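Serpin (Taeniopygia guttata, PDB 5HGC) binds the steroid cortisol and, as a member of the serpin family, may inhibit serine proteases. Local coordinates at residues L9-F23 with L356-I370. Numbering follows the deposited sequence.
Sequences LKLVPNNADFAFQFF and LMLIFDRDTNSTLFI. With HCY ((11alpha,14beta)-11,17,21-trihydroxypregn-4-ene-3,20-dione), chain B.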
loop_
_atom_site.group_PDB
_atom_site.type_symbol
_atom_site.label_atom_id
_atom_site.label_comp_id
_atom_site.label_asym_id
_atom_site.label_seq_id
_atom_site.Cartn_x
_atom_site.Cartn_y
_atom_site.Cartn_z
ATOM N N LEU A 9 -8.904 -11.251 9.809
ATOM C CA LEU A 9 -9.704 -11.714 8.671
ATOM C C LEU A 9 -11.077 -11.107 8.612
ATOM O O LEU A 9 -11.652 -11.046 7.512
ATOM C CB LEU A 9 -9.774 -13.234 8.549
ATOM C CG LEU A 9 -8.435 -13.926 8.337
ATOM C CD1 LEU A 9 -8.557 -15.383 8.740
ATOM C CD2 LEU A 9 -7.975 -13.770 6.902
ATOM N N LYS A 10 -11.581 -10.625 9.753
ATOM C CA LYS A 10 -12.938 -10.052 9.792
ATOM C C LYS A 10 -12.938 -8.785 8.989
ATOM O O LYS A 10 -14.023 -8.334 8.558
ATOM C CB LYS A 10 -13.452 -9.764 11.201
ATOM C CG LYS A 10 -13.628 -10.981 12.089
ATOM C CD LYS A 10 -14.672 -10.720 13.169
ATOM C CE LYS A 10 -14.431 -11.657 14.343
ATOM N NZ LYS A 10 -15.006 -11.084 15.592
ATOM N N LEU A 11 -11.730 -8.237 8.771
ATOM C CA LEU A 11 -11.556 -6.970 8.077
ATOM C C LEU A 11 -11.392 -7.039 6.550
ATOM O O LEU A 11 -11.381 -5.993 5.850
ATOM C CB LEU A 11 -10.362 -6.202 8.692
ATOM C CG LEU A 11 -10.295 -5.915 10.207
ATOM C CD1 LEU A 11 -9.133 -4.975 10.469
ATOM C CD2 LEU A 11 -11.583 -5.369 10.818
ATOM N N VAL A 12 -11.305 -8.259 6.029
ATOM C CA VAL A 12 -10.776 -8.531 4.685
ATOM C C VAL A 12 -11.591 -7.870 3.557
ATOM O O VAL A 12 -11.007 -7.244 2.650
ATOM C CB VAL A 12 -10.517 -10.039 4.502
ATOM C CG1 VAL A 12 -10.300 -10.345 3.057
ATOM C CG2 VAL A 12 -9.313 -10.502 5.315
ATOM N N PRO A 13 -12.933 -7.943 3.621
ATOM C CA PRO A 13 -13.636 -7.263 2.511
ATOM C C PRO A 13 -13.597 -5.740 2.627
ATOM O O PRO A 13 -13.465 -5.018 1.611
ATOM C CB PRO A 13 -15.080 -7.774 2.603
ATOM C CG PRO A 13 -15.105 -8.768 3.711
ATOM C CD PRO A 13 -13.849 -8.682 4.515
ATOM N N ASN A 14 -13.688 -5.240 3.855
ATOM C CA ASN A 14 -13.747 -3.788 4.067
ATOM C C ASN A 14 -12.422 -3.165 3.629
ATOM O O ASN A 14 -12.417 -2.226 2.862
ATOM C CB ASN A 14 -14.021 -3.516 5.539
ATOM C CG ASN A 14 -15.188 -4.328 6.072
ATOM O OD1 ASN A 14 -15.038 -5.454 6.567
ATOM N ND2 ASN A 14 -16.364 -3.765 5.942
ATOM N N ASN A 15 -11.298 -3.726 4.077
ATOM C CA ASN A 15 -9.978 -3.242 3.654
ATOM C C ASN A 15 -9.769 -3.300 2.132
ATOM O O ASN A 15 -9.258 -2.338 1.556
ATOM C CB ASN A 15 -8.848 -3.916 4.452
ATOM C CG ASN A 15 -8.795 -3.435 5.934
ATOM O OD1 ASN A 15 -9.442 -2.434 6.329
ATOM N ND2 ASN A 15 -8.030 -4.144 6.751
ATOM N N ALA A 16 -10.268 -4.349 1.482
ATOM C CA ALA A 16 -10.143 -4.452 0.010
ATOM C C ALA A 16 -10.981 -3.436 -0.700
ATOM O O ALA A 16 -10.493 -2.769 -1.605
ATOM C CB ALA A 16 -10.451 -5.862 -0.479
ATOM N N ASP A 17 -12.224 -3.249 -0.255
ATOM C CA ASP A 17 -13.082 -2.152 -0.798
ATOM C C ASP A 17 -12.394 -0.822 -0.701
ATOM O O ASP A 17 -12.317 -0.091 -1.683
ATOM C CB ASP A 17 -14.433 -2.074 -0.092
ATOM C CG ASP A 17 -15.332 -3.294 -0.364
ATOM O OD1 ASP A 17 -15.204 -3.979 -1.418
ATOM O OD2 ASP A 17 -16.213 -3.557 0.481
ATOM N N PHE A 18 -11.866 -0.506 0.473
ATOM C CA PHE A 18 -11.228 0.791 0.670
ATOM C C PHE A 18 -10.046 0.893 -0.302
ATOM O O PHE A 18 -9.879 1.925 -0.977
ATOM C CB PHE A 18 -10.780 1.044 2.170
ATOM C CG PHE A 18 -9.844 2.226 2.318
ATOM C CD1 PHE A 18 -10.335 3.541 2.238
ATOM C CD2 PHE A 18 -8.477 2.034 2.406
ATOM C CE1 PHE A 18 -9.472 4.641 2.271
ATOM C CE2 PHE A 18 -7.596 3.127 2.452
ATOM C CZ PHE A 18 -8.091 4.441 2.387
ATOM N N ALA A 19 -9.245 -0.182 -0.370
ATOM C CA ALA A 19 -8.034 -0.211 -1.164
ATOM C C ALA A 19 -8.361 0.161 -2.589
ATOM O O ALA A 19 -7.664 1.013 -3.183
ATOM C CB ALA A 19 -7.374 -1.599 -1.137
ATOM N N PHE A 20 -9.404 -0.463 -3.144
ATOM C CA PHE A 20 -9.754 -0.141 -4.520
ATOM C C PHE A 20 -10.558 1.159 -4.790
ATOM O O PHE A 20 -10.321 1.802 -5.835
ATOM C CB PHE A 20 -10.232 -1.391 -5.281
ATOM C CG PHE A 20 -9.180 -2.468 -5.309
ATOM C CD1 PHE A 20 -8.033 -2.313 -6.094
ATOM C CD2 PHE A 20 -9.278 -3.574 -4.471
ATOM C CE1 PHE A 20 -7.021 -3.272 -6.064
ATOM C CE2 PHE A 20 -8.265 -4.530 -4.436
ATOM C CZ PHE A 20 -7.136 -4.389 -5.231
ATOM N N GLN A 21 -11.433 1.606 -3.870
ATOM C CA GLN A 21 -11.994 2.972 -4.078
ATOM C C GLN A 21 -10.902 4.006 -4.092
ATOM O O GLN A 21 -10.934 4.948 -4.893
ATOM C CB GLN A 21 -12.998 3.412 -3.035
ATOM C CG GLN A 21 -14.167 2.489 -2.889
ATOM C CD GLN A 21 -14.877 2.715 -1.583
ATOM O OE1 GLN A 21 -14.989 3.880 -1.121
ATOM N NE2 GLN A 21 -15.367 1.604 -0.967
ATOM N N PHE A 22 -9.939 3.835 -3.194
ATOM C CA PHE A 22 -8.869 4.785 -3.107
ATOM C C PHE A 22 -8.179 4.840 -4.453
ATOM O O PHE A 22 -7.965 5.966 -4.977
ATOM C CB PHE A 22 -7.890 4.432 -1.985
ATOM C CG PHE A 22 -6.861 5.494 -1.735
ATOM C CD1 PHE A 22 -5.706 5.561 -2.495
ATOM C CD2 PHE A 22 -7.039 6.430 -0.700
ATOM C CE1 PHE A 22 -4.758 6.563 -2.258
ATOM C CE2 PHE A 22 -6.087 7.413 -0.444
ATOM C CZ PHE A 22 -4.951 7.502 -1.237
ATOM N N PHE A 23 -7.832 3.642 -4.980
ATOM C CA PHE A 23 -7.212 3.475 -6.301
ATOM C C PHE A 23 -7.988 4.161 -7.441
ATOM O O PHE A 23 -7.366 4.905 -8.227
ATOM C CB PHE A 23 -7.046 1.989 -6.663
ATOM C CG PHE A 23 -6.262 1.763 -7.928
ATOM C CD1 PHE A 23 -4.932 2.191 -8.040
ATOM C CD2 PHE A 23 -6.849 1.171 -9.029
ATOM C CE1 PHE A 23 -4.173 1.981 -9.197
ATOM C CE2 PHE A 23 -6.093 0.974 -10.204
ATOM C CZ PHE A 23 -4.752 1.368 -10.282
ATOM N N LEU A 356 -0.158 -3.023 -13.799
ATOM C CA LEU A 356 -0.358 -2.951 -12.382
ATOM C C LEU A 356 0.474 -3.995 -11.672
ATOM O O LEU A 356 0.691 -5.116 -12.205
ATOM C CB LEU A 356 -1.814 -3.181 -12.033
ATOM C CG LEU A 356 -2.844 -2.338 -12.779
ATOM C CD1 LEU A 356 -4.203 -2.541 -12.130
ATOM C CD2 LEU A 356 -2.465 -0.873 -12.759
ATOM N N MET A 357 0.960 -3.621 -10.474
ATOM C CA MET A 357 1.522 -4.593 -9.543
ATOM C C MET A 357 0.755 -4.535 -8.185
ATOM O O MET A 357 0.699 -3.463 -7.512
ATOM C CB MET A 357 3.000 -4.385 -9.382
ATOM C CG MET A 357 3.569 -5.400 -8.426
ATOM S SD MET A 357 5.355 -5.271 -8.539
ATOM C CE MET A 357 5.994 -6.733 -7.707
ATOM N N LEU A 358 0.119 -5.653 -7.807
ATOM C CA LEU A 358 -0.694 -5.666 -6.590
ATOM C C LEU A 358 -0.095 -6.698 -5.640
ATOM O O LEU A 358 0.056 -7.881 -6.000
ATOM C CB LEU A 358 -2.164 -5.964 -6.870
ATOM C CG LEU A 358 -2.752 -5.322 -8.132
ATOM C CD1 LEU A 358 -4.142 -5.874 -8.377
ATOM C CD2 LEU A 358 -2.783 -3.804 -8.030
ATOM N N ILE A 359 0.294 -6.252 -4.443
ATOM C CA ILE A 359 0.993 -7.147 -3.532
ATOM C C ILE A 359 0.091 -7.398 -2.379
ATOM O O ILE A 359 -0.407 -6.452 -1.792
ATOM C CB ILE A 359 2.321 -6.571 -3.097
ATOM C CG1 ILE A 359 3.175 -6.290 -4.359
ATOM C CG2 ILE A 359 2.989 -7.508 -2.121
ATOM C CD1 ILE A 359 4.447 -5.461 -4.168
ATOM N N PHE A 360 -0.142 -8.671 -2.088
ATOM C CA PHE A 360 -1.027 -9.084 -0.988
ATOM C C PHE A 360 -0.300 -9.983 0.034
ATOM O O PHE A 360 0.745 -10.654 -0.294
ATOM C CB PHE A 360 -2.239 -9.874 -1.480
ATOM C CG PHE A 360 -3.035 -9.197 -2.570
ATOM C CD1 PHE A 360 -2.705 -9.400 -3.937
ATOM C CD2 PHE A 360 -4.126 -8.371 -2.248
ATOM C CE1 PHE A 360 -3.431 -8.791 -4.948
ATOM C CE2 PHE A 360 -4.849 -7.770 -3.266
ATOM C CZ PHE A 360 -4.507 -7.985 -4.617
ATOM N N ASP A 361 -0.863 -10.025 1.252
ATOM C CA ASP A 361 -0.499 -11.091 2.186
ATOM C C ASP A 361 -1.522 -12.255 2.166
ATOM O O ASP A 361 -2.705 -12.007 2.422
ATOM C CB ASP A 361 -0.298 -10.531 3.599
ATOM C CG ASP A 361 0.038 -11.619 4.626
ATOM O OD1 ASP A 361 0.708 -12.631 4.249
ATOM O OD2 ASP A 361 -0.395 -11.462 5.812
ATOM N N ARG A 362 -1.055 -13.488 1.886
ATOM C CA ARG A 362 -1.903 -14.697 1.885
ATOM C C ARG A 362 -2.372 -15.165 3.269
ATOM O O ARG A 362 -3.448 -15.750 3.349
ATOM C CB ARG A 362 -1.282 -15.877 1.134
ATOM C CG ARG A 362 -1.112 -15.706 -0.361
ATOM C CD ARG A 362 -0.185 -16.807 -0.864
ATOM N NE ARG A 362 1.215 -16.420 -0.670
ATOM C CZ ARG A 362 2.268 -17.211 -0.890
ATOM N NH1 ARG A 362 2.053 -18.476 -1.290
ATOM N NH2 ARG A 362 3.530 -16.745 -0.688
ATOM N N ASP A 363 -1.602 -14.891 4.335
ATOM C CA ASP A 363 -2.023 -15.139 5.741
ATOM C C ASP A 363 -3.118 -14.248 6.294
ATOM O O ASP A 363 -3.910 -14.692 7.118
ATOM C CB ASP A 363 -0.860 -15.064 6.689
ATOM C CG ASP A 363 0.102 -16.209 6.509
ATOM O OD1 ASP A 363 -0.247 -17.285 5.922
ATOM O OD2 ASP A 363 1.244 -16.015 6.936
ATOM N N THR A 364 -3.214 -13.008 5.832
ATOM C CA THR A 364 -4.288 -12.120 6.323
ATOM C C THR A 364 -5.225 -11.650 5.229
ATOM O O THR A 364 -6.142 -10.853 5.494
ATOM C CB THR A 364 -3.685 -10.866 6.949
ATOM O OG1 THR A 364 -2.781 -10.264 5.995
ATOM C CG2 THR A 364 -2.950 -11.198 8.224
ATOM N N ASN A 365 -4.971 -12.098 3.999
ATOM C CA ASN A 365 -5.722 -11.629 2.853
ATOM C C ASN A 365 -5.879 -10.123 2.794
ATOM O O ASN A 365 -6.999 -9.620 2.657
ATOM C CB ASN A 365 -7.098 -12.285 2.799
ATOM C CG ASN A 365 -7.025 -13.763 2.416
ATOM O OD1 ASN A 365 -6.077 -14.216 1.760
ATOM N ND2 ASN A 365 -8.019 -14.524 2.850
ATOM N N SER A 366 -4.764 -9.404 2.911
ATOM C CA SER A 366 -4.806 -7.949 2.833
ATOM C C SER A 366 -3.944 -7.466 1.696
ATOM O O SER A 366 -2.900 -8.069 1.382
ATOM C CB SER A 366 -4.351 -7.271 4.138
ATOM O OG SER A 366 -3.079 -7.758 4.479
ATOM N N THR A 367 -4.390 -6.360 1.102
ATOM C CA THR A 367 -3.618 -5.673 0.094
ATOM C C THR A 367 -2.541 -4.820 0.740
ATOM O O THR A 367 -2.841 -3.861 1.472
ATOM C CB THR A 367 -4.523 -4.811 -0.786
ATOM O OG1 THR A 367 -5.732 -5.552 -1.066
ATOM C CG2 THR A 367 -3.796 -4.423 -2.070
ATOM N N LEU A 368 -1.299 -5.199 0.451
ATOM C CA LEU A 368 -0.139 -4.488 0.946
ATOM C C LEU A 368 0.263 -3.352 0.032
ATOM O O LEU A 368 0.638 -2.284 0.522
ATOM C CB LEU A 368 1.058 -5.420 1.162
ATOM C CG LEU A 368 0.711 -6.717 1.887
ATOM C CD1 LEU A 368 1.976 -7.537 2.071
ATOM C CD2 LEU A 368 -0.033 -6.475 3.214
ATOM N N PHE A 369 0.231 -3.548 -1.288
ATOM C CA PHE A 369 0.655 -2.453 -2.184
ATOM C C PHE A 369 -0.167 -2.430 -3.452
ATOM O O PHE A 369 -0.544 -3.489 -3.977
ATOM C CB PHE A 369 2.131 -2.592 -2.556
ATOM C CG PHE A 369 3.078 -2.420 -1.405
ATOM C CD1 PHE A 369 3.471 -1.151 -0.993
ATOM C CD2 PHE A 369 3.613 -3.533 -0.741
ATOM C CE1 PHE A 369 4.363 -0.990 0.069
ATOM C CE2 PHE A 369 4.510 -3.370 0.337
ATOM C CZ PHE A 369 4.891 -2.090 0.739
ATOM N N ILE A 370 -0.440 -1.226 -3.949
ATOM C CA ILE A 370 -1.083 -1.063 -5.238
ATOM C C ILE A 370 -0.195 -0.149 -6.095
ATOM O O ILE A 370 0.074 1.023 -5.740
ATOM C CB ILE A 370 -2.530 -0.565 -5.091
ATOM C CG1 ILE A 370 -3.393 -1.650 -4.431
ATOM C CG2 ILE A 370 -3.116 -0.183 -6.454
ATOM C CD1 ILE A 370 -4.837 -1.259 -4.169
HETATM C C1 HCY B . -11.391 -12.175 -1.819
HETATM C C2 HCY B . -12.687 -11.424 -1.529
HETATM C C3 HCY B . -12.486 -10.319 -0.516
HETATM C C4 HCY B . -11.124 -9.849 -0.168
HETATM C C5 HCY B . -10.096 -10.145 -0.972
HETATM C C6 HCY B . -8.839 -9.307 -0.895
HETATM C C7 HCY B . -7.595 -10.221 -0.831
HETATM C C8 HCY B . -7.587 -11.417 -1.789
HETATM C C9 HCY B . -8.921 -12.189 -1.682
HETATM C C10 HCY B . -10.150 -11.298 -1.968
HETATM C C12 HCY B . -7.644 -14.447 -2.189
HETATM C C11 HCY B . -8.918 -13.595 -2.380
HETATM C C13 HCY B . -6.348 -13.597 -2.357
HETATM C C14 HCY B . -6.460 -12.368 -1.453
HETATM C C15 HCY B . -5.041 -11.878 -1.287
HETATM C C16 HCY B . -4.172 -13.128 -1.312
HETATM C C17 HCY B . -5.079 -14.288 -1.795
HETATM C C18 HCY B . -6.060 -13.197 -3.834
HETATM C C19 HCY B . -10.169 -10.636 -3.363
HETATM C C20 HCY B . -4.369 -15.240 -2.740
HETATM C C21 HCY B . -4.701 -16.718 -2.734
HETATM O O1 HCY B . -13.463 -9.776 -0.040
HETATM O O2 HCY B . -9.057 -13.283 -3.770
HETATM O O3 HCY B . -5.408 -15.135 -0.670
HETATM O O4 HCY B . -3.523 -14.833 -3.520
HETATM O O5 HCY B . -4.658 -17.072 -4.115
HETATM O O HOH W 1 -8.251 -7.204 2.722
#
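N365 meets V12 where the hairpin 356-370 comes up to the N-terminal part of helix 12-23. Its CB lies 3.8 Å from both methyls of V12, CG1 and CG2. CG comes next to the steroid hydroxyl HCY O3. OD1 accepts a hydrogen bond of 2.7 Å from HCY O3, and ND2 lies beside L9 CD2. With CG anti to the carbonyl carbon (chi1 -71°), the amide reaches the steroid while the N365 carbonyl stays on the helix side. A water donates to that N365 O and to V12 O, so it bridges the backbones. V12 also touches the ligand, with CG1 3.4 Å from HCY C4. Replacing N365 with an alanine takes away OD1, and HCY O3 is then likely to lose its mate on this side of the pocket.

Further along the helix the contact turns apolar. I370 splits its branches: CD1 meets F20 CE1 at 3.5 Å and A19 CB, and CG2 meets F23 CD1 at 3.4 Å. F23 CZ reaches L356 CD2. F20 and F360 come near edge to edge, 4.5 Å between their CZ atoms.

V12, P13, A16, F360 and N365 make one side of the steroid pocket; R226 and S261 also hydrogen-bond the steroid. Helix 12-29 thus lies against the C-terminal strand hairpin of the serpin fold, at 36° to strand 366-370. Helix 39-52 packs on A19 and T367, and strand 233-240 pairs with strand 355-361.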